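Local coordinates for CRISPR-associated endonuclease Cas9 (Campylobacter jejuni subsp. jejuni serotype O:2, PDB 5X2H), which cuts both strands of invading target DNA under the guidance of bound crRNA and tracrRNA, using a RuvC-like and an HNH nuclease domain, at residues R644-E647 with E648-S652; F687-K690 with K691-K694; P699-T702 with M703-A706; N792-E795 with K796-I799. One frame throughout, in Å; residues are numbered along the deposited sequence.

Four local contacts follow one another along the C-terminal part of the chain, each closing a turn of its own; none nests within or crosses another. Contact 1 winds the chain into helix 650-653 in the wedge domain, next to the bound DNA. Contact 2 closes the hairpin between strands 683-689 and 695-700, and contact 3 carries the second of these strands into helix 702-707. Contacts 2 and 3 thus share a three-stranded antiparallel sheet, although their nearest atoms are about 7 Å apart. Contact 4, in the PI-CTD domain, turns the loop between helix 784-789 and strand 799-804; its centre lies about 36 Å from that of contact 1.

Contact 1: residues R644-E647 with E648-S652; sequences RKEE and EFYQS. With nucleotides of chain C; nucleotides of chain D.
R644 and E648 each carry CG anti to the carbonyl carbon (chi1 -56° and -76°), and with both chains extended beyond it they meet at about a right angle. R644 NH1 donates to the syn lone pair of E648 OE2 at 2.9 Å in a salt bridge, with the oxygen near the guanidinium plane; the carboxylate stands almost perpendicular to that plane. R644 NH2 hydrogen-bonds OP1 of DT8 of chain C at 3.2 Å in a nearly straight bond, which places E648 as a second-shell residue that probably steadies the phosphate-binding arginine. R644 CD also lies 3.8 Å from F649 CZ.

On the other flank, E647 CA sits over the centre of the Y650 ring, 3.7 Å from its centroid, as a CH-pi contact. Y650 OH donates to the anti lone pair of E646 OE2 at 2.6 Å, and K656 is a further partner of the hydroxyl. Backbone bonds from E648 N to K645 O (3.0 Å), F649 N to E646 O and Y650 N to E647 O, each spanning three residues, define a 3-10 turn leading into helix 650-653, where S652 OG bonds OP2 of DC6 of chain D: a wedge-domain helix start that touches both DNA strands.

Contact 2: residues F687-K690 with K691-K694; sequences FKHK and KTNK
The loop of a beta hairpin joins strand 683-689 to strand 695-700, and H689 with K694 forms its base: H689 N donates to K694 O at 2.9 Å, nearly in line with the C=O bond. One residue earlier in the returning arm, N693 N bonds H689 O at 3.0 Å, a more bent bond whose donor lies above the carbonyl plane.

With CG anti to the backbone N (chi1 -169°), the imidazole of H689 leans toward the loop and presents H689 ND1 to two successive amides, K691 N at 3.0 Å and T692 N at 3.1 Å. Both donors are tilted from the ring plane, and a nitrogen accepting two N-H groups is consistent with ND1 lacking a proton and NE2 carrying it. T692 CG2 lies over one face of the same ring, displaced toward its rim, 4.2 Å from the centroid in a CH-pi contact, while T692 OG1 sits 3.2 Å from H689 CB.

Four residues, K690 to N693, make up the hairpin loop; the first three have right-handed helical backbone angles and N693 the left-handed conformation (phi 65°) that lets the chain turn back. K688 and N693 extend side by side in the same direction on their flank of the hairpin, and K688 NZ approaches N693 OD1 so closely that the modelled length is doubtful. Beyond the loop, Y733 on strand 733-740 meets the H689 ring edge-to-face, and K688 and K690 make backbone bonds with E734 and N732.

Contact 3: residues P699-T702 with M703-A706; sequences PIYT and MDFA. With nucleotides of chain D; nucleotides of chain B.
M703, in the first turn of the helix whose N-cap is Y701, bends its chain at chi2 and chi3 until M703 CE lies 3.8 Å from O4' of the adenosine at position 50 of chain B. D704 comes next and carries the main side-chain bond: its OD2 receives Y701 N at 2.9 Å on the anti lone pair, with CG beside the backbone N (chi1 -63°) directing the carboxylate back to the helix start. D704 OD2 also lies near the plane of the Y701 ring, at its edge, 3.4 Å from Y701 CD1. F705 N bonds weakly to Y701 O, and the F705 ring points its edge at the ribose of U80 of chain B, CZ to O4' 3.1 Å. A706 N then completes a regular helical bond to T702 O at 3.1 Å, as its CB touches the base of the same adenosine.

D704 thus acts as the N3 residue of half a capping box, bonding the amide of the N-cap Y701, and R669 adds a salt bridge to OD2. Holding the Y701 backbone in this way probably steadies the tyrosine, whose OH donates to OP2 of DA4 of chain D at 2.6 Å.

Contact 4: residues N792-E795 with K796-I799; sequences NANE and KEVI. With nucleotides of chain C.
N794 OD1 is gripped by two backbone amides of the following residues, K796 N at 3.0 Å and E797 N at 3.1 Å. Each donor lies only moderately tilted from the plane of the amide C=O, and the bond from E797 N comes closer to the direction of the C=O bond, at a C=O...N angle of 157° against 140° for K796 N. The side chain can turn back over its own loop because CG stands between the backbone N and the carbonyl carbon (chi1 54°), which brings N794 OD1 to the amides and within 3.2 Å of K796 CG.

An Asx turn is thereby formed from N794 to K796, its acceptor shared with the next amide. It overlies a beta turn of type I in its E795 and K796 backbone angles, whose closing bond from E797 N to N794 O is weak. In the other direction N794 N donates almost straight to E797 O at 3.2 Å.

Behind these bonds, A793 CB packs against V798 CG1 at 3.9 Å, with F779 and L782 also against the alanine. N777 also fixes the second arm, bonding K796 O through ND2 and V798 N through OD1. Where the two arms part, a water accepts from N792 N and donates to I799 O at 2.8 Å, bridging the loop to the start of strand 799-804. At the outermost end N792 ND2 donates to OP2 of DG3 of chain C at 2.9 Å, attaching this PI-CTD loop to the DNA backbone.

Contact 1: residues R644-E647 with E648-S652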
# COMPACT_ATOMS: atom_id res chain seq x y z
N ARG A 644 -6.87 -26.00 6.32
CA ARG A 644 -6.51 -27.39 6.09
C ARG A 644 -7.34 -28.32 6.96
O ARG A 644 -7.77 -27.96 8.06
CB ARG A 644 -5.02 -27.63 6.35
CG ARG A 644 -4.11 -26.73 5.55
CD ARG A 644 -2.65 -27.07 5.75
NE ARG A 644 -1.81 -26.19 4.94
CZ ARG A 644 -1.57 -26.39 3.64
NH1 ARG A 644 -2.10 -27.43 3.02
NH2 ARG A 644 -0.80 -25.54 2.98
N LYS A 645 -7.55 -29.54 6.46
CA LYS A 645 -8.16 -30.58 7.26
C LYS A 645 -7.12 -31.20 8.18
O LYS A 645 -5.95 -31.32 7.81
CB LYS A 645 -8.78 -31.66 6.37
CG LYS A 645 -9.62 -31.11 5.23
CD LYS A 645 -10.64 -32.14 4.78
CE LYS A 645 -10.79 -32.17 3.27
NZ LYS A 645 -11.91 -33.05 2.84
N GLU A 646 -7.55 -31.60 9.38
CA GLU A 646 -6.60 -32.17 10.33
C GLU A 646 -6.01 -33.47 9.84
O GLU A 646 -4.92 -33.85 10.28
CB GLU A 646 -7.28 -32.37 11.69
CG GLU A 646 -8.43 -33.36 11.68
CD GLU A 646 -9.12 -33.46 13.03
OE1 GLU A 646 -9.75 -32.46 13.45
OE2 GLU A 646 -9.03 -34.53 13.66
N GLU A 647 -6.68 -34.16 8.91
CA GLU A 647 -6.14 -35.39 8.34
C GLU A 647 -4.85 -35.16 7.58
O GLU A 647 -4.05 -36.09 7.43
CB GLU A 647 -7.17 -36.04 7.41
CG GLU A 647 -8.31 -36.76 8.11
CD GLU A 647 -9.40 -35.82 8.60
OE1 GLU A 647 -9.33 -34.61 8.30
OE2 GLU A 647 -10.33 -36.31 9.29
N GLU A 648 -4.61 -33.93 7.08
CA GLU A 648 -3.38 -33.65 6.35
C GLU A 648 -2.15 -33.85 7.21
O GLU A 648 -1.06 -34.10 6.69
CB GLU A 648 -3.41 -32.23 5.79
CG GLU A 648 -4.29 -32.03 4.56
CD GLU A 648 -4.34 -30.57 4.12
OE1 GLU A 648 -5.45 -30.08 3.80
OE2 GLU A 648 -3.28 -29.91 4.09
N PHE A 649 -2.30 -33.76 8.53
CA PHE A 649 -1.18 -33.85 9.46
C PHE A 649 -1.11 -35.20 10.18
O PHE A 649 -0.20 -35.40 10.98
CB PHE A 649 -1.25 -32.72 10.49
CG PHE A 649 -1.22 -31.34 9.89
CD1 PHE A 649 -2.38 -30.72 9.46
CD2 PHE A 649 -0.02 -30.64 9.78
CE1 PHE A 649 -2.36 -29.45 8.92
CE2 PHE A 649 0.01 -29.36 9.24
CZ PHE A 649 -1.15 -28.77 8.81
N TYR A 650 -2.05 -36.12 9.91
CA TYR A 650 -2.06 -37.40 10.62
C TYR A 650 -0.76 -38.17 10.41
O TYR A 650 -0.18 -38.69 11.37
CB TYR A 650 -3.26 -38.24 10.17
CG TYR A 650 -4.58 -37.84 10.79
CD1 TYR A 650 -4.68 -36.73 11.62
CD2 TYR A 650 -5.74 -38.57 10.54
CE1 TYR A 650 -5.89 -36.36 12.19
CE2 TYR A 650 -6.95 -38.21 11.10
CZ TYR A 650 -7.02 -37.11 11.92
OH TYR A 650 -8.22 -36.75 12.47
N GLN A 651 -0.28 -38.25 9.17
CA GLN A 651 0.92 -39.03 8.89
C GLN A 651 2.15 -38.41 9.52
O GLN A 651 2.99 -39.11 10.10
CB GLN A 651 1.11 -39.20 7.38
CG GLN A 651 2.45 -39.82 7.01
CD GLN A 651 2.42 -40.54 5.68
OE1 GLN A 651 2.36 -39.91 4.62
NE2 GLN A 651 2.46 -41.86 5.72
N SER A 652 2.29 -37.08 9.44
CA SER A 652 3.50 -36.44 9.92
C SER A 652 3.53 -36.32 11.44
O SER A 652 4.59 -36.48 12.06
CB SER A 652 3.65 -35.06 9.28
OG SER A 652 4.78 -34.38 9.79
P DT C 8 0.37 -25.39 -0.67
OP1 DT C 8 -0.78 -26.15 -0.13
OP2 DT C 8 0.57 -25.27 -2.13
O5' DT C 8 0.33 -23.93 -0.06
C5' DT C 8 1.48 -23.13 -0.13
C4' DT C 8 1.41 -21.97 0.83
O4' DT C 8 2.75 -21.46 0.99
C3' DT C 8 0.65 -20.77 0.30
O3' DT C 8 0.44 -19.84 1.35
C2' DT C 8 1.65 -20.23 -0.70
C1' DT C 8 2.95 -20.40 0.08
N1 DT C 8 4.13 -20.71 -0.76
C2 DT C 8 5.35 -20.24 -0.37
O2 DT C 8 5.52 -19.58 0.64
N3 DT C 8 6.39 -20.57 -1.20
C4 DT C 8 6.32 -21.30 -2.37
O4 DT C 8 7.32 -21.54 -3.05
C5 DT C 8 5.01 -21.78 -2.72
C7 DT C 8 4.82 -22.59 -3.97
C6 DT C 8 3.99 -21.46 -1.91
P DC D 6 6.67 -35.32 6.65
OP1 DC D 6 5.51 -35.96 6.00
OP2 DC D 6 7.02 -35.68 8.04
O5' DC D 6 7.96 -35.54 5.73
C5' DC D 6 7.91 -35.15 4.36
C4' DC D 6 9.28 -35.27 3.71
O4' DC D 6 10.18 -34.30 4.29
C3' DC D 6 9.96 -36.64 3.87
O3' DC D 6 10.37 -37.12 2.59
C2' DC D 6 11.16 -36.34 4.77
C1' DC D 6 11.44 -34.89 4.44
N1 DC D 6 12.18 -34.17 5.51
C2 DC D 6 13.37 -33.50 5.20
O2 DC D 6 13.78 -33.51 4.04
N3 DC D 6 14.03 -32.85 6.19
C4 DC D 6 13.55 -32.86 7.44
N4 DC D 6 14.24 -32.21 8.38
C5 DC D 6 12.34 -33.55 7.77
C6 DC D 6 11.70 -34.18 6.79
P DA D 5 6.68 -29.76 10.67
OP1 DA D 5 5.39 -29.04 10.82
OP2 DA D 5 7.41 -30.22 11.87
O5' DA D 5 6.43 -31.02 9.72
C5' DA D 5 5.71 -30.83 8.50
C4' DA D 5 6.44 -31.46 7.33
O4' DA D 5 7.61 -30.67 7.01
C3' DA D 5 6.94 -32.89 7.58
O3' DA D 5 6.43 -33.74 6.57
C2' DA D 5 8.47 -32.78 7.50
C1' DA D 5 8.67 -31.53 6.66
N9 DA D 5 9.92 -30.83 6.92
C8 DA D 5 10.32 -30.28 8.11
N7 DA D 5 11.49 -29.70 8.05
C5 DA D 5 11.89 -29.88 6.74
C6 DA D 5 13.05 -29.48 6.04
N6 DA D 5 14.06 -28.81 6.61
N1 DA D 5 13.14 -29.82 4.74
C2 DA D 5 12.13 -30.50 4.18
N3 DA D 5 10.99 -30.92 4.73
C4 DA D 5 10.93 -30.57 6.03

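Contact 2: residues F687-K690 with K691-K694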
# COMPACT_ATOMS: atom_id res chain seq x y z
N PHE A 687 17.98 -20.08 25.22
CA PHE A 687 18.24 -20.42 26.61
C PHE A 687 19.50 -21.28 26.69
O PHE A 687 19.99 -21.81 25.70
CB PHE A 687 17.06 -21.16 27.24
CG PHE A 687 15.86 -20.29 27.47
CD1 PHE A 687 15.03 -19.94 26.42
CD2 PHE A 687 15.55 -19.85 28.75
CE1 PHE A 687 13.92 -19.14 26.64
CE2 PHE A 687 14.43 -19.06 28.97
CZ PHE A 687 13.62 -18.71 27.91
N LYS A 688 20.00 -21.42 27.92
CA LYS A 688 21.20 -22.21 28.18
C LYS A 688 20.99 -22.96 29.48
O LYS A 688 20.70 -22.34 30.51
CB LYS A 688 22.44 -21.32 28.25
CG LYS A 688 23.76 -22.05 28.42
CD LYS A 688 24.92 -21.09 28.18
CE LYS A 688 26.26 -21.74 28.47
NZ LYS A 688 26.43 -21.98 29.93
N HIS A 689 21.13 -24.28 29.44
CA HIS A 689 21.04 -25.07 30.66
C HIS A 689 22.19 -24.69 31.59
O HIS A 689 23.35 -24.63 31.18
CB HIS A 689 21.08 -26.56 30.33
CG HIS A 689 20.75 -27.44 31.50
ND1 HIS A 689 21.63 -27.66 32.54
CD2 HIS A 689 19.64 -28.16 31.78
CE1 HIS A 689 21.07 -28.48 33.41
NE2 HIS A 689 19.86 -28.79 32.98
N LYS A 690 21.86 -24.43 32.86
CA LYS A 690 22.83 -23.87 33.79
C LYS A 690 23.98 -24.82 34.10
O LYS A 690 25.05 -24.36 34.51
CB LYS A 690 22.14 -23.47 35.10
CG LYS A 690 21.12 -22.36 34.95
CD LYS A 690 21.00 -21.56 36.24
CE LYS A 690 19.93 -20.49 36.15
NZ LYS A 690 18.57 -21.08 36.15
N LYS A 691 23.79 -26.13 33.92
CA LYS A 691 24.81 -27.09 34.31
C LYS A 691 25.43 -27.85 33.15
O LYS A 691 26.60 -28.22 33.23
CB LYS A 691 24.24 -28.10 35.32
CG LYS A 691 23.82 -27.47 36.64
CD LYS A 691 24.86 -26.45 37.11
CE LYS A 691 24.45 -25.77 38.41
NZ LYS A 691 24.69 -26.63 39.60
N THR A 692 24.69 -28.09 32.07
CA THR A 692 25.24 -28.77 30.90
C THR A 692 25.77 -27.80 29.85
O THR A 692 26.51 -28.22 28.96
CB THR A 692 24.19 -29.68 30.26
OG1 THR A 692 23.12 -28.89 29.73
CG2 THR A 692 23.64 -30.67 31.28
N ASN A 693 25.39 -26.52 29.93
CA ASN A 693 25.78 -25.47 28.99
C ASN A 693 25.23 -25.69 27.58
O ASN A 693 25.68 -25.03 26.64
CB ASN A 693 27.31 -25.31 28.94
CG ASN A 693 27.88 -24.86 30.26
OD1 ASN A 693 27.33 -24.00 30.93
ND2 ASN A 693 29.00 -25.46 30.65
N LYS A 694 24.27 -26.59 27.42
CA LYS A 694 23.65 -26.79 26.12
C LYS A 694 22.59 -25.73 25.86
O LYS A 694 21.93 -25.24 26.79
CB LYS A 694 23.04 -28.19 26.02
CG LYS A 694 24.07 -29.31 26.11
CD LYS A 694 23.42 -30.67 26.00
CE LYS A 694 24.46 -31.79 25.99
NZ LYS A 694 23.83 -33.14 25.89

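Contact 3: residues P699-T702 with M703-A706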
# COMPACT_ATOMS: atom_id res chain seq x y z
N PRO A 699 10.70 -20.95 19.72
CA PRO A 699 10.26 -20.18 18.55
C PRO A 699 9.03 -19.35 18.87
O PRO A 699 8.12 -19.81 19.57
CB PRO A 699 9.96 -21.26 17.51
CG PRO A 699 9.53 -22.44 18.34
CD PRO A 699 10.25 -22.35 19.66
N ILE A 700 9.01 -18.12 18.37
CA ILE A 700 7.96 -17.15 18.66
C ILE A 700 7.41 -16.62 17.34
O ILE A 700 8.16 -16.02 16.55
CB ILE A 700 8.48 -16.00 19.54
CG1 ILE A 700 9.04 -16.56 20.85
CG2 ILE A 700 7.37 -15.00 19.82
CD1 ILE A 700 9.54 -15.50 21.81
N TYR A 701 6.12 -16.82 17.11
CA TYR A 701 5.46 -16.51 15.85
C TYR A 701 4.54 -15.31 15.99
O TYR A 701 4.22 -14.86 17.10
CB TYR A 701 4.68 -17.74 15.34
CG TYR A 701 5.54 -18.97 15.16
CD1 TYR A 701 5.78 -19.83 16.23
CD2 TYR A 701 6.11 -19.28 13.93
CE1 TYR A 701 6.56 -20.96 16.07
CE2 TYR A 701 6.89 -20.41 13.77
CZ TYR A 701 7.11 -21.25 14.84
OH TYR A 701 7.89 -22.37 14.68
N THR A 702 4.09 -14.79 14.85
CA THR A 702 3.19 -13.64 14.85
C THR A 702 1.92 -13.94 15.64
O THR A 702 1.40 -13.06 16.34
CB THR A 702 2.84 -13.24 13.42
OG1 THR A 702 2.43 -14.40 12.69
CG2 THR A 702 4.05 -12.61 12.73
N MET A 703 1.41 -15.17 15.53
CA MET A 703 0.21 -15.53 16.28
C MET A 703 0.45 -15.43 17.78
O MET A 703 -0.44 -15.01 18.53
CB MET A 703 -0.24 -16.94 15.90
CG MET A 703 -1.43 -17.43 16.71
SD MET A 703 -2.84 -16.31 16.60
CE MET A 703 -3.57 -16.83 15.06
N ASP A 704 1.64 -15.81 18.24
CA ASP A 704 1.93 -15.77 19.67
C ASP A 704 1.88 -14.34 20.21
O ASP A 704 1.38 -14.10 21.32
CB ASP A 704 3.30 -16.39 19.95
CG ASP A 704 3.34 -17.86 19.58
OD1 ASP A 704 2.46 -18.62 20.04
OD2 ASP A 704 4.25 -18.26 18.81
N PHE A 705 2.39 -13.38 19.44
CA PHE A 705 2.27 -11.98 19.84
C PHE A 705 0.82 -11.52 19.85
O PHE A 705 0.41 -10.76 20.72
CB PHE A 705 3.11 -11.09 18.92
CG PHE A 705 2.97 -9.62 19.21
CD1 PHE A 705 3.67 -9.04 20.25
CD2 PHE A 705 2.14 -8.82 18.43
CE1 PHE A 705 3.55 -7.69 20.52
CE2 PHE A 705 2.01 -7.47 18.70
CZ PHE A 705 2.72 -6.90 19.75
N ALA A 706 0.03 -11.98 18.87
CA ALA A 706 -1.38 -11.62 18.84
C ALA A 706 -2.10 -12.15 20.07
O ALA A 706 -2.93 -11.45 20.66
CB ALA A 706 -2.03 -12.16 17.57
P DA D 4 6.86 -23.53 11.42
OP1 DA D 4 5.51 -23.69 12.02
OP2 DA D 4 8.03 -23.19 12.26
O5' DA D 4 7.24 -24.86 10.65
C5' DA D 4 6.38 -25.40 9.67
C4' DA D 4 7.00 -26.64 9.07
O4' DA D 4 7.93 -26.27 8.02
C3' DA D 4 7.82 -27.48 10.07
O3' DA D 4 7.66 -28.85 9.79
C2' DA D 4 9.24 -27.04 9.74
C1' DA D 4 9.12 -26.97 8.24
N9 DA D 4 10.24 -26.32 7.57
C8 DA D 4 11.11 -25.40 8.09
N7 DA D 4 12.05 -25.03 7.26
C5 DA D 4 11.79 -25.78 6.12
C6 DA D 4 12.44 -25.86 4.86
N6 DA D 4 13.51 -25.14 4.54
N1 DA D 4 11.91 -26.70 3.95
C2 DA D 4 10.84 -27.42 4.27
N3 DA D 4 10.15 -27.44 5.41
C4 DA D 4 10.69 -26.58 6.30
P A B 50 -10.46 -13.74 13.20
OP1 A B 50 -11.57 -14.69 13.49
OP2 A B 50 -10.68 -12.28 13.29
O5' A B 50 -9.26 -14.12 14.17
C5' A B 50 -9.01 -15.47 14.54
C4' A B 50 -8.07 -15.54 15.71
O4' A B 50 -6.84 -14.83 15.39
C3' A B 50 -8.56 -14.87 16.99
O3' A B 50 -9.38 -15.72 17.77
C2' A B 50 -7.28 -14.46 17.69
O2' A B 50 -6.69 -15.58 18.35
C1' A B 50 -6.39 -14.09 16.50
N9 A B 50 -6.49 -12.66 16.17
C8 A B 50 -7.00 -12.11 15.02
N7 A B 50 -6.95 -10.80 15.00
C5 A B 50 -6.37 -10.47 16.22
C6 A B 50 -6.05 -9.23 16.80
N6 A B 50 -6.27 -8.05 16.21
N1 A B 50 -5.47 -9.24 18.03
C2 A B 50 -5.25 -10.43 18.61
N3 A B 50 -5.51 -11.65 18.16
C4 A B 50 -6.08 -11.60 16.95
P U B 80 5.98 -2.49 17.32
OP1 U B 80 5.08 -2.90 16.21
OP2 U B 80 6.18 -1.06 17.62
O5' U B 80 5.46 -3.20 18.65
C5' U B 80 4.08 -3.17 19.00
C4' U B 80 3.87 -3.15 20.50
O4' U B 80 4.19 -4.45 21.05
C3' U B 80 4.72 -2.14 21.27
O3' U B 80 3.96 -1.66 22.39
C2' U B 80 5.86 -3.00 21.80
O2' U B 80 6.53 -2.49 22.93
C1' U B 80 5.13 -4.30 22.10
N1 U B 80 5.98 -5.49 22.17
C2 U B 80 5.95 -6.18 23.37
O2 U B 80 5.26 -5.82 24.31
N3 U B 80 6.74 -7.29 23.42
C4 U B 80 7.55 -7.77 22.42
O4 U B 80 8.21 -8.79 22.62
C5 U B 80 7.53 -7.01 21.21
C6 U B 80 6.76 -5.92 21.12

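Contact 4: residues N792-E795 with K796-I799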
# COMPACT_ATOMS: atom_id res chain seq x y z
N ASN A 792 29.32 -25.16 2.23
CA ASN A 792 28.55 -25.24 0.99
C ASN A 792 28.50 -23.91 0.25
O ASN A 792 27.64 -23.72 -0.61
CB ASN A 792 27.14 -25.74 1.28
CG ASN A 792 27.13 -27.10 1.94
OD1 ASN A 792 27.89 -27.99 1.57
ND2 ASN A 792 26.27 -27.27 2.94
N ALA A 793 29.41 -22.99 0.56
CA ALA A 793 29.39 -21.68 -0.07
C ALA A 793 29.86 -21.77 -1.52
O ALA A 793 30.65 -22.65 -1.89
CB ALA A 793 30.27 -20.70 0.71
N ASN A 794 29.37 -20.85 -2.34
CA ASN A 794 29.75 -20.76 -3.74
C ASN A 794 29.83 -19.29 -4.12
O ASN A 794 29.62 -18.40 -3.29
CB ASN A 794 28.76 -21.53 -4.62
CG ASN A 794 27.32 -21.09 -4.42
OD1 ASN A 794 27.02 -19.90 -4.41
ND2 ASN A 794 26.43 -22.06 -4.23
N GLU A 795 30.12 -19.04 -5.40
CA GLU A 795 30.36 -17.68 -5.87
C GLU A 795 29.13 -16.78 -5.78
O GLU A 795 29.27 -15.56 -5.93
CB GLU A 795 30.86 -17.71 -7.32
CG GLU A 795 32.31 -18.18 -7.48
CD GLU A 795 32.46 -19.70 -7.50
OE1 GLU A 795 33.52 -20.18 -7.96
OE2 GLU A 795 31.53 -20.41 -7.07
N LYS A 796 27.94 -17.33 -5.54
CA LYS A 796 26.73 -16.52 -5.54
C LYS A 796 26.13 -16.28 -4.16
O LYS A 796 25.37 -15.32 -3.99
CB LYS A 796 25.65 -17.15 -6.44
CG LYS A 796 24.71 -18.11 -5.74
CD LYS A 796 23.25 -17.79 -6.05
CE LYS A 796 22.73 -18.60 -7.23
NZ LYS A 796 22.44 -20.02 -6.87
N GLU A 797 26.46 -17.11 -3.16
CA GLU A 797 25.91 -16.93 -1.83
C GLU A 797 26.78 -17.65 -0.81
O GLU A 797 27.28 -18.75 -1.08
CB GLU A 797 24.46 -17.42 -1.74
CG GLU A 797 24.27 -18.86 -2.16
CD GLU A 797 22.81 -19.25 -2.29
OE1 GLU A 797 21.95 -18.34 -2.28
OE2 GLU A 797 22.52 -20.46 -2.38
N VAL A 798 26.95 -17.03 0.36
CA VAL A 798 27.70 -17.63 1.45
C VAL A 798 26.74 -17.82 2.62
O VAL A 798 26.64 -16.96 3.51
CB VAL A 798 28.91 -16.77 1.86
CG1 VAL A 798 29.78 -17.53 2.86
CG2 VAL A 798 29.72 -16.38 0.63
N ILE A 799 26.03 -18.94 2.63
CA ILE A 799 25.00 -19.23 3.62
C ILE A 799 25.23 -20.63 4.17
O ILE A 799 25.50 -21.56 3.41
CB ILE A 799 23.59 -19.10 3.02
CG1 ILE A 799 23.36 -17.69 2.46
CG2 ILE A 799 22.53 -19.43 4.06
CD1 ILE A 799 22.03 -17.53 1.73
P DG C 3 26.00 -30.13 5.42
OP1 DG C 3 27.18 -30.70 4.72
OP2 DG C 3 25.77 -28.67 5.44
O5' DG C 3 24.67 -30.79 4.81
C5' DG C 3 24.64 -32.17 4.52
C4' DG C 3 23.54 -32.47 3.52
O4' DG C 3 22.27 -32.57 4.20
C3' DG C 3 23.36 -31.42 2.42
O3' DG C 3 23.14 -32.07 1.17
C2' DG C 3 22.12 -30.65 2.88
C1' DG C 3 21.32 -31.74 3.56
N9 DG C 3 20.39 -31.25 4.58
C8 DG C 3 20.66 -30.33 5.57
N7 DG C 3 19.64 -30.10 6.35
C5 DG C 3 18.63 -30.92 5.85
C6 DG C 3 17.30 -31.11 6.28
O6 DG C 3 16.72 -30.56 7.23
N1 DG C 3 16.63 -32.04 5.49
C2 DG C 3 17.18 -32.71 4.42
N2 DG C 3 16.37 -33.57 3.78
N3 DG C 3 18.42 -32.54 4.01
C4 DG C 3 19.09 -31.64 4.76
O HOH W 1 27.64 -23.29 3.58